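Local coordinates for designed helical repeat protein (Synthetic construct, PDB 5CWF) that has no known natural function but was designed computationally to fold as a stack of repeated helix pairs, and binds calcium ions in its crystals, at residues 11-15 and 58-62; 123-128 and 166-171; 30-34 and 76-80; 101-105 and 148-152. One frame throughout, in Å; residues are numbered along the deposited sequence.

Contact 1. Residues 11-15 and 58-62; sequences ALKKA and AKAVL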
loop_
_atom_site.group_PDB
_atom_site.type_symbol
_atom_site.label_atom_id
_atom_site.label_comp_id
_atom_site.label_asym_id
_atom_site.label_seq_id
_atom_site.Cartn_x
_atom_site.Cartn_y
_atom_site.Cartn_z
ATOM N N ALA A 11 14.833 0.195 -9.654
ATOM C CA ALA A 11 13.973 1.165 -10.339
ATOM C C ALA A 11 13.447 2.208 -9.345
ATOM O O ALA A 11 13.268 3.388 -9.692
ATOM C CB ALA A 11 12.821 0.466 -11.031
ATOM N N LEU A 12 13.162 1.762 -8.124
ATOM C CA LEU A 12 12.739 2.674 -7.066
ATOM C C LEU A 12 13.847 3.655 -6.738
ATOM O O LEU A 12 13.578 4.827 -6.525
ATOM C CB LEU A 12 12.337 1.911 -5.813
ATOM C CG LEU A 12 10.944 1.295 -5.923
ATOM C CD1 LEU A 12 10.752 0.261 -4.803
ATOM C CD2 LEU A 12 9.879 2.369 -5.868
ATOM N N LYS A 13 15.082 3.169 -6.677
ATOM C CA LYS A 13 16.222 4.044 -6.420
ATOM C C LYS A 13 16.337 5.093 -7.539
ATOM O O LYS A 13 16.660 6.256 -7.285
ATOM C CB LYS A 13 17.498 3.218 -6.295
ATOM C CG LYS A 13 18.709 3.993 -5.837
ATOM C CD LYS A 13 19.895 3.066 -5.609
ATOM C CE LYS A 13 21.093 3.798 -5.039
ATOM N NZ LYS A 13 21.899 4.474 -6.096
ATOM N N LYS A 14 16.053 4.690 -8.770
ATOM C CA LYS A 14 16.035 5.635 -9.886
ATOM C C LYS A 14 14.888 6.625 -9.773
ATOM O O LYS A 14 15.026 7.794 -10.155
ATOM C CB LYS A 14 15.919 4.905 -11.230
ATOM C CG LYS A 14 17.180 4.903 -12.074
ATOM C CD LYS A 14 18.124 3.785 -11.711
ATOM C CE LYS A 14 19.061 3.473 -12.868
ATOM N NZ LYS A 14 19.707 2.144 -12.710
ATOM N N ALA A 15 13.745 6.160 -9.284
ATOM C CA ALA A 15 12.588 7.030 -9.106
ATOM C C ALA A 15 12.849 8.108 -8.049
ATOM O O ALA A 15 12.366 9.241 -8.168
ATOM C CB ALA A 15 11.363 6.207 -8.722
ATOM N N ALA A 58 6.066 -2.550 -3.984
ATOM C CA ALA A 58 7.179 -1.929 -4.675
ATOM C C ALA A 58 6.751 -1.493 -6.070
ATOM O O ALA A 58 7.015 -0.365 -6.476
ATOM C CB ALA A 58 8.357 -2.896 -4.742
ATOM N N LYS A 59 6.059 -2.364 -6.795
ATOM C CA LYS A 59 5.559 -1.988 -8.130
ATOM C C LYS A 59 4.549 -0.866 -8.078
ATOM O O LYS A 59 4.500 -0.031 -8.991
ATOM C CB LYS A 59 4.911 -3.167 -8.835
ATOM C CG LYS A 59 5.854 -4.257 -9.269
ATOM C CD LYS A 59 5.035 -5.436 -9.750
ATOM C CE LYS A 59 5.873 -6.544 -10.329
ATOM N NZ LYS A 59 4.970 -7.682 -10.679
ATOM N N ALA A 60 3.731 -0.834 -7.026
ATOM C CA ALA A 60 2.689 0.191 -6.935
ATOM C C ALA A 60 3.310 1.566 -6.747
ATOM O O ALA A 60 2.881 2.544 -7.365
ATOM C CB ALA A 60 1.748 -0.100 -5.813
ATOM N N VAL A 61 4.330 1.637 -5.909
ATOM C CA VAL A 61 5.000 2.905 -5.655
ATOM C C VAL A 61 5.673 3.401 -6.934
ATOM O O VAL A 61 5.574 4.575 -7.292
ATOM C CB VAL A 61 6.051 2.755 -4.514
ATOM C CG1 VAL A 61 6.885 4.036 -4.317
ATOM C CG2 VAL A 61 5.348 2.417 -3.235
ATOM N N LEU A 62 6.315 2.481 -7.639
ATOM C CA LEU A 62 7.047 2.795 -8.860
ATOM C C LEU A 62 6.103 3.316 -9.943
ATOM O O LEU A 62 6.398 4.310 -10.609
ATOM C CB LEU A 62 7.796 1.554 -9.347
ATOM C CG LEU A 62 8.789 1.769 -10.481
ATOM C CD1 LEU A 62 9.992 2.556 -9.942
ATOM C CD2 LEU A 62 9.213 0.444 -11.095
#

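Contact 2. Residues 123-128 and 166-171; sequences RAAAEI and IARQAA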
loop_
_atom_site.group_PDB
_atom_site.type_symbol
_atom_site.label_atom_id
_atom_site.label_comp_id
_atom_site.label_asym_id
_atom_site.label_seq_id
_atom_site.Cartn_x
_atom_site.Cartn_y
_atom_site.Cartn_z
ATOM N N ARG A 123 -6.210 5.969 0.401
ATOM C CA ARG A 123 -6.765 6.408 1.688
ATOM C C ARG A 123 -7.586 5.315 2.382
ATOM O O ARG A 123 -7.590 5.199 3.610
ATOM C CB ARG A 123 -7.599 7.658 1.479
ATOM C CG ARG A 123 -6.720 8.853 1.329
ATOM C CD ARG A 123 -7.475 10.090 0.900
ATOM N NE ARG A 123 -6.592 11.248 0.981
ATOM C CZ ARG A 123 -7.005 12.505 0.924
ATOM N NH1 ARG A 123 -8.297 12.769 0.804
ATOM N NH2 ARG A 123 -6.125 13.495 1.007
ATOM N N ALA A 124 -8.324 4.549 1.597
ATOM C CA ALA A 124 -9.098 3.447 2.129
ATOM C C ALA A 124 -8.166 2.375 2.720
ATOM O O ALA A 124 -8.381 1.886 3.828
ATOM C CB ALA A 124 -9.990 2.861 1.032
ATOM N N ALA A 125 -7.106 2.054 1.985
ATOM C CA ALA A 125 -6.073 1.138 2.460
ATOM C C ALA A 125 -5.486 1.659 3.760
ATOM O O ALA A 125 -5.313 0.917 4.731
ATOM C CB ALA A 125 -4.984 0.964 1.403
ATOM N N ALA A 126 -5.174 2.948 3.787
ATOM C CA ALA A 126 -4.601 3.521 5.005
ATOM C C ALA A 126 -5.541 3.427 6.197
ATOM O O ALA A 126 -5.080 3.221 7.327
ATOM C CB ALA A 126 -4.207 4.962 4.774
ATOM N N GLU A 127 -6.841 3.567 5.975
ATOM C CA GLU A 127 -7.774 3.512 7.087
ATOM C C GLU A 127 -7.861 2.108 7.653
ATOM O O GLU A 127 -7.948 1.919 8.858
ATOM C CB GLU A 127 -9.181 3.942 6.689
ATOM C CG GLU A 127 -9.340 5.409 6.399
ATOM C CD GLU A 127 -9.162 6.303 7.620
ATOM O OE1 GLU A 127 -9.265 5.846 8.782
ATOM O OE2 GLU A 127 -8.969 7.506 7.395
ATOM N N ILE A 128 -7.837 1.135 6.759
ATOM C CA ILE A 128 -7.885 -0.277 7.138
ATOM C C ILE A 128 -6.618 -0.659 7.899
ATOM O O ILE A 128 -6.673 -1.336 8.942
ATOM C CB ILE A 128 -8.062 -1.142 5.869
ATOM C CG1 ILE A 128 -9.488 -0.965 5.340
ATOM C CG2 ILE A 128 -7.755 -2.609 6.170
ATOM C CD1 ILE A 128 -9.738 -1.447 3.888
ATOM N N ILE A 166 -15.790 2.931 1.695
ATOM C CA ILE A 166 -15.093 1.874 2.434
ATOM C C ILE A 166 -14.184 2.514 3.488
ATOM O O ILE A 166 -14.078 2.014 4.588
ATOM C CB ILE A 166 -14.269 0.963 1.508
ATOM C CG1 ILE A 166 -15.183 0.171 0.566
ATOM C CG2 ILE A 166 -13.427 -0.017 2.313
ATOM C CD1 ILE A 166 -14.468 -0.345 -0.667
ATOM N N ALA A 167 -13.554 3.634 3.160
ATOM C CA ALA A 167 -12.684 4.313 4.122
ATOM C C ALA A 167 -13.460 4.764 5.350
ATOM O O ALA A 167 -12.966 4.633 6.484
ATOM C CB ALA A 167 -11.987 5.514 3.472
ATOM N N ARG A 168 -14.657 5.304 5.131
ATOM C CA ARG A 168 -15.519 5.713 6.244
ATOM C C ARG A 168 -15.968 4.521 7.090
ATOM O O ARG A 168 -15.994 4.606 8.312
ATOM C CB ARG A 168 -16.761 6.471 5.761
ATOM C CG ARG A 168 -16.496 7.877 5.202
ATOM C CD ARG A 168 -17.796 8.562 4.751
ATOM N NE ARG A 168 -18.435 7.913 3.609
ATOM C CZ ARG A 168 -18.451 8.392 2.366
ATOM N NH1 ARG A 168 -17.870 9.552 2.068
ATOM N NH2 ARG A 168 -19.070 7.711 1.413
ATOM N N GLN A 169 -16.345 3.423 6.443
ATOM C CA GLN A 169 -16.754 2.225 7.180
ATOM C C GLN A 169 -15.599 1.639 7.988
ATOM O O GLN A 169 -15.796 1.180 9.109
ATOM C CB GLN A 169 -17.290 1.150 6.234
ATOM C CG GLN A 169 -18.627 1.466 5.602
ATOM C CD GLN A 169 -18.986 0.478 4.503
ATOM O OE1 GLN A 169 -18.486 -0.648 4.486
ATOM N NE2 GLN A 169 -19.851 0.892 3.581
ATOM N N ALA A 170 -14.386 1.675 7.442
ATOM C CA ALA A 170 -13.240 1.179 8.199
ATOM C C ALA A 170 -13.002 2.047 9.444
ATOM O O ALA A 170 -12.755 1.513 10.525
ATOM C CB ALA A 170 -11.997 1.121 7.345
ATOM N N ALA A 171 -13.097 3.367 9.296
ATOM C CA ALA A 171 -12.902 4.277 10.425
ATOM C C ALA A 171 -13.987 4.084 11.492
ATOM O O ALA A 171 -13.716 4.197 12.690
ATOM C CB ALA A 171 -12.885 5.721 9.943
#

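Contact 3. Residues 30-34 and 76-80; sequences EIERA and IARAA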
loop_
_atom_site.group_PDB
_atom_site.type_symbol
_atom_site.label_atom_id
_atom_site.label_comp_id
_atom_site.label_asym_id
_atom_site.label_seq_id
_atom_site.Cartn_x
_atom_site.Cartn_y
_atom_site.Cartn_z
ATOM N N GLU A 30 9.309 10.084 0.673
ATOM C CA GLU A 30 8.298 9.074 0.951
ATOM C C GLU A 30 8.543 7.796 0.151
ATOM O O GLU A 30 8.303 6.690 0.648
ATOM C CB GLU A 30 6.905 9.619 0.654
ATOM C CG GLU A 30 5.807 8.889 1.395
ATOM C CD GLU A 30 5.850 9.158 2.901
ATOM O OE1 GLU A 30 5.468 8.269 3.692
ATOM O OE2 GLU A 30 6.248 10.279 3.289
ATOM N N ILE A 31 9.007 7.928 -1.088
ATOM C CA ILE A 31 9.368 6.731 -1.848
ATOM C C ILE A 31 10.514 6.014 -1.137
ATOM O O ILE A 31 10.492 4.790 -0.947
ATOM C CB ILE A 31 9.782 7.080 -3.291
ATOM C CG1 ILE A 31 8.603 7.678 -4.039
ATOM C CG2 ILE A 31 10.370 5.848 -3.993
ATOM C CD1 ILE A 31 8.960 8.187 -5.433
ATOM N N GLU A 32 11.509 6.781 -0.694
ATOM C CA GLU A 32 12.628 6.188 0.000
ATOM C C GLU A 32 12.196 5.521 1.309
ATOM O O GLU A 32 12.649 4.417 1.605
ATOM C CB GLU A 32 13.727 7.242 0.251
ATOM C CG GLU A 32 15.038 6.608 0.628
ATOM C CD GLU A 32 16.204 7.594 0.703
ATOM O OE1 GLU A 32 16.182 8.626 -0.015
ATOM O OE2 GLU A 32 17.145 7.326 1.481
ATOM N N ARG A 33 11.297 6.154 2.067
ATOM C CA ARG A 33 10.783 5.534 3.293
ATOM C C ARG A 33 10.098 4.197 3.017
ATOM O O ARG A 33 10.290 3.247 3.763
ATOM C CB ARG A 33 9.808 6.459 4.025
ATOM C CG ARG A 33 9.438 5.931 5.412
ATOM C CD ARG A 33 8.731 6.998 6.246
ATOM N NE ARG A 33 7.309 7.117 5.941
ATOM C CZ ARG A 33 6.358 6.367 6.497
ATOM N NH1 ARG A 33 6.678 5.420 7.375
ATOM N NH2 ARG A 33 5.086 6.562 6.174
ATOM N N ALA A 34 9.258 4.134 1.990
ATOM C CA ALA A 34 8.579 2.901 1.648
ATOM C C ALA A 34 9.569 1.821 1.222
ATOM O O ALA A 34 9.483 0.681 1.668
ATOM C CB ALA A 34 7.532 3.156 0.532
ATOM N N ILE A 76 0.236 7.164 -2.183
ATOM C CA ILE A 76 0.458 5.756 -2.464
ATOM C C ILE A 76 1.727 5.296 -1.750
ATOM O O ILE A 76 1.741 4.224 -1.145
ATOM C CB ILE A 76 0.524 5.481 -3.983
ATOM C CG1 ILE A 76 -0.883 5.579 -4.571
ATOM C CG2 ILE A 76 1.056 4.088 -4.269
ATOM C CD1 ILE A 76 -0.919 5.698 -6.100
ATOM N N ALA A 77 2.792 6.097 -1.806
ATOM C CA ALA A 77 4.026 5.732 -1.115
ATOM C C ALA A 77 3.778 5.625 0.396
ATOM O O ALA A 77 4.252 4.686 1.066
ATOM C CB ALA A 77 5.126 6.748 -1.408
ATOM N N ARG A 78 3.009 6.558 0.948
ATOM C CA ARG A 78 2.714 6.477 2.378
ATOM C C ARG A 78 1.905 5.231 2.705
ATOM O O ARG A 78 2.173 4.555 3.717
ATOM C CB ARG A 78 1.961 7.706 2.884
ATOM C CG ARG A 78 1.561 7.532 4.364
ATOM C CD ARG A 78 0.857 8.720 4.998
ATOM N NE ARG A 78 0.306 8.301 6.286
ATOM C CZ ARG A 78 0.985 8.194 7.424
ATOM N NH1 ARG A 78 2.273 8.529 7.495
ATOM N NH2 ARG A 78 0.354 7.764 8.510
ATOM N N ALA A 79 0.903 4.936 1.883
ATOM C CA ALA A 79 0.064 3.760 2.114
ATOM C C ALA A 79 0.922 2.521 2.093
ATOM O O ALA A 79 0.759 1.637 2.940
ATOM C CB ALA A 79 -1.020 3.652 1.104
ATOM N N ALA A 80 1.842 2.453 1.129
ATOM C CA ALA A 80 2.727 1.302 1.028
ATOM C C ALA A 80 3.577 1.146 2.286
ATOM O O ALA A 80 3.654 0.056 2.855
ATOM C CB ALA A 80 3.618 1.419 -0.194
HETATM O O HOH W 1 4.441 9.924 5.843
#

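Contact 4. Residues 101-105 and 148-152; sequences ALAKA and AKRVL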
loop_
_atom_site.group_PDB
_atom_site.type_symbol
_atom_site.label_atom_id
_atom_site.label_comp_id
_atom_site.label_asym_id
_atom_site.label_seq_id
_atom_site.Cartn_x
_atom_site.Cartn_y
_atom_site.Cartn_z
ATOM N N ALA A 101 -4.407 -8.012 -0.502
ATOM C CA ALA A 101 -5.544 -7.397 -1.187
ATOM C C ALA A 101 -5.334 -5.894 -1.327
ATOM O O ALA A 101 -5.586 -5.323 -2.389
ATOM C CB ALA A 101 -6.844 -7.693 -0.436
ATOM N N LEU A 102 -4.838 -5.235 -0.279
ATOM C CA LEU A 102 -4.615 -3.805 -0.357
ATOM C C LEU A 102 -3.469 -3.474 -1.307
ATOM O O LEU A 102 -3.572 -2.536 -2.073
ATOM C CB LEU A 102 -4.328 -3.223 1.027
ATOM C CG LEU A 102 -5.497 -3.318 2.009
ATOM C CD1 LEU A 102 -5.078 -2.743 3.359
ATOM C CD2 LEU A 102 -6.726 -2.599 1.500
ATOM N N ALA A 103 -2.402 -4.274 -1.276
ATOM C CA ALA A 103 -1.267 -4.058 -2.173
ATOM C C ALA A 103 -1.695 -4.209 -3.631
ATOM O O ALA A 103 -1.314 -3.414 -4.486
ATOM C CB ALA A 103 -0.137 -5.035 -1.848
ATOM N N LYS A 104 -2.527 -5.206 -3.904
ATOM C CA LYS A 104 -3.050 -5.380 -5.250
ATOM C C LYS A 104 -3.918 -4.204 -5.676
ATOM O O LYS A 104 -3.887 -3.797 -6.836
ATOM C CB LYS A 104 -3.859 -6.676 -5.350
ATOM C CG LYS A 104 -3.003 -7.942 -5.380
ATOM C CD LYS A 104 -3.885 -9.184 -5.291
ATOM C CE LYS A 104 -3.084 -10.477 -5.359
ATOM N NZ LYS A 104 -3.960 -11.680 -5.198
ATOM N N ALA A 105 -4.679 -3.648 -4.731
ATOM C CA ALA A 105 -5.561 -2.516 -5.039
ATOM C C ALA A 105 -4.791 -1.219 -5.344
ATOM O O ALA A 105 -5.145 -0.494 -6.273
ATOM C CB ALA A 105 -6.523 -2.282 -3.875
ATOM N N ALA A 148 -11.044 -4.940 2.605
ATOM C CA ALA A 148 -9.910 -4.898 1.687
ATOM C C ALA A 148 -10.256 -5.507 0.336
ATOM O O ALA A 148 -9.817 -5.034 -0.708
ATOM C CB ALA A 148 -8.706 -5.628 2.321
ATOM N N LYS A 149 -11.054 -6.569 0.366
ATOM C CA LYS A 149 -11.532 -7.197 -0.858
ATOM C C LYS A 149 -12.391 -6.201 -1.635
ATOM O O LYS A 149 -12.369 -6.155 -2.870
ATOM C CB LYS A 149 -12.368 -8.444 -0.545
ATOM C CG LYS A 149 -11.608 -9.664 -0.025
ATOM C CD LYS A 149 -10.316 -9.938 -0.763
ATOM C CE LYS A 149 -9.735 -11.283 -0.330
ATOM N NZ LYS A 149 -8.263 -11.385 -0.525
ATOM N N ARG A 150 -13.160 -5.395 -0.910
ATOM C CA ARG A 150 -14.013 -4.390 -1.566
ATOM C C ARG A 150 -13.197 -3.228 -2.139
ATOM O O ARG A 150 -13.551 -2.683 -3.185
ATOM C CB ARG A 150 -15.055 -3.873 -0.583
ATOM C CG ARG A 150 -16.077 -4.930 -0.244
ATOM C CD ARG A 150 -17.057 -4.483 0.823
ATOM N NE ARG A 150 -17.734 -3.239 0.469
ATOM C CZ ARG A 150 -18.199 -2.362 1.355
ATOM N NH1 ARG A 150 -18.108 -2.612 2.653
ATOM N NH2 ARG A 150 -18.788 -1.247 0.943
ATOM N N VAL A 151 -12.090 -2.885 -1.489
ATOM C CA VAL A 151 -11.196 -1.848 -1.999
ATOM C C VAL A 151 -10.595 -2.300 -3.329
ATOM O O VAL A 151 -10.549 -1.537 -4.303
ATOM C CB VAL A 151 -10.060 -1.538 -0.994
ATOM C CG1 VAL A 151 -9.046 -0.556 -1.600
ATOM C CG2 VAL A 151 -10.629 -0.952 0.278
ATOM N N LEU A 152 -10.172 -3.554 -3.382
ATOM C CA LEU A 152 -9.626 -4.122 -4.607
ATOM C C LEU A 152 -10.669 -4.101 -5.721
ATOM O O LEU A 152 -10.355 -3.737 -6.867
ATOM C CB LEU A 152 -9.091 -5.547 -4.330
ATOM C CG LEU A 152 -8.549 -6.356 -5.513
ATOM C CD1 LEU A 152 -7.484 -5.558 -6.278
ATOM C CD2 LEU A 152 -7.963 -7.666 -5.021
HETATM O O HOH W 2 -6.141 -10.585 -2.890
#

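Contact 1. Residues 11-15 and 58-62
Leu62 and Leu12 meet at the same level between helices 3-21 and 48-67. Leu62 points toward the other helix, its CG anti to the backbone N (chi1 -170°), and both its methyls meet Ala11. CD1 pushes against the backbone, 3.4 Å from Ala11 O, while CD2 rests 3.6 Å from Ala11 CB. The methyl of Ala15, one turn further on, closes over the same CD1 at 4.1 Å from its CB.

Leu12 leaves its helix obliquely, and its branched end then swings across. CD2 meets Val61 CG1 at 3.8 Å, the two side chains crossing at about a right angle, and it also brushes Leu62 CD1 at 4.1 Å. The other branch, CD1, touches Ala58 CB, one turn before Leu62, at 4.0 Å. Leu12 therefore fits among Ala58, Val61 and Leu62, with no hydrogen bond across the interface.

The short helical segments run the same way, 29° apart, with axes 10.1 Å from each other. That wide spacing suits a leucine reaching from each side. Helix 25-44, which lies between the two in sequence, seals one side of the contact with Ile31 against both Leu12 and Val61; beyond 48-67, Ala60 faces helix 93-111 through Val106 and Leu107.

Contact 2. Residues 123-128 and 166-171
Methyl-to-backbone packing dominates where Ala167 meets Ala124. The methyl of Ala167 sits 3.8 Å from Ala124 CA, and the two alanine CB atoms are 4.1 Å apart. With only methyls between Ala124 and Ala167, the backbones come close: the CA atoms of these two alanines are separated by only 4.2 Å, and the segment axes by 8.3 Å.

The larger apolar side chains add to this. Ile128 has its CG1 beside the backbone N (chi1 -72°), which carries that branch toward the other helix, where CG1 touches Ala170 CB at 3.8 Å. Its terminal CD1 lies near Ile166 CG2, a looser contact at 4.3 Å.

Nearly parallel, 11° apart in these segments, helix 115-134 and the last helix, 160-176, pack through alanines as neighbours in one layer of this designed helical repeat protein. Ile128 and Ile166 both face inward onto Val151 of helix 138-156, and Ile128 also meets Val98 and Leu102 of helix 93-111.

The polar side chain of Glu127 contributes mainly its carbon atoms. CG lies 3.9 Å from Ala167 CB and near the Ala167 carbonyl; the bend at chi2 (-67°) then takes the carboxylate OE1 to 3.8 Å from Ala171 CB.

Salt bridges lie outside the interface itself: Arg123 turns its guanidinium away to pair with Glu75, and Arg168 pairs with Glu165 on its own helix.

Contact 3. Residues 30-34 and 76-80
The guanidinium groups of Arg33 and Arg78 lie side by side across the contact, their planes 35° apart, and Arg33 NH2 approaches Arg78 NH1 to 3.7 Å. At the edge of the Arg78 guanidinium, in its plane, a water accepts from NH1 and donates to Glu30 OE1, linking the helices through solvent. Arg33 grips Glu30 side-on, its NE and NH2 both directed to the single oxygen OE1, which lies close to the guanidinium plane. The NH2 bond, 3.0 Å to Glu30 OE1, meets that oxygen nearly along its C-O axis; the NE bond, 3.1 Å to the same Glu30 OE1, comes from above the carboxylate plane. Both are bent, with N-H...O angles near 144°. Nearby acids probably ease the meeting of like charges: Arg33 forms further salt bridges with Glu82 and Glu85 of helix 70-89, which take part in a calcium site.

Beneath the charged ends, carbon atoms and backbone meet. Glu30 CG, anti to the backbone N, packs 3.6 Å from Ala77 CB; the bend at chi2 (69°) brings OE1 to 3.5 Å from Arg78 CA. Ala34 CB rests 3.7 Å from Ala77 O and also faces Ala80 CB. Ile31 adds a looser touch to the Ala77 methyl and also packs on Val16 and Ala65.

Small alanines inside and a charged network at the rim join helices 25-44 and 70-89, close to parallel and 8.4 Å apart along these segments, as successive members of one layer in a designed helical repeat.

Contact 4. Residues 101-105 and 148-152
Helices 93-111 and 138-156 are neighbours in one layer of the repeat stack, running the same way with axes 8.3 Å apart and 16° between them in these segments. Ala101 and Ala105, one turn apart, make this approach possible. Ala101 CB faces Ala148 CB at 3.9 Å, and Ala105 CB presses on the backbone at Leu152 CA, 3.7 Å away, while also touching Val151 CG1.

Leu152 reaches toward helix 93-111 beside these two alanines. Its CB lies near Ala101 O; CG, anti to the backbone N (chi1 176°), carries CD1 to 3.7 Å from Ala105 N. The same methyl meets Lys104 CB at 3.9 Å, so the root of the lysine helps to cover the leucine. On the other side of the alanine row Leu102 sends one branch across: CD2 packs 3.7 Å from Ala148 CB and extends more loosely to Val151.

At the outer rim Lys104 stretches away from the interface. Lys149, in one of its two conformers, bends at chi2 and brings NZ near Ala101 CB. In that conformer one water accepts a weak hydrogen bond from each lysine, Lys104 NZ and Lys149 NZ being 6.4 Å apart; both the alanine contact and the water link are therefore tentative.

Inward, helix 115-134 covers the contact, with Ile121 on Ala105 and Val151. Helix 48-67 adjoins 93-111 through Ala56 and Leu57 on Ala103, and helix 160-176 meets 138-156 through Ile166 on Arg150.

In the fold
The four contacts lie in two layers of helices, two in each. Contacts 1 and 4, their centres 20 Å apart, belong to the layer of helices 3-21, 48-67, 93-111 and 138-156. Contacts 2 and 3 have centres 17 Å apart. Their layer holds helices 25-44, 70-89, 115-134 and 160-176. Along the chain contact 1 alternates with contact 3, and contact 4 with contact 2. The layers meet where these pairs touch, through Val61 on Ala80 in the first and a probable hydrogen bond between Gln169 and Arg150 in the second. Contacts 3 and 4 do not touch, so the contacts form two packed groups along one stack.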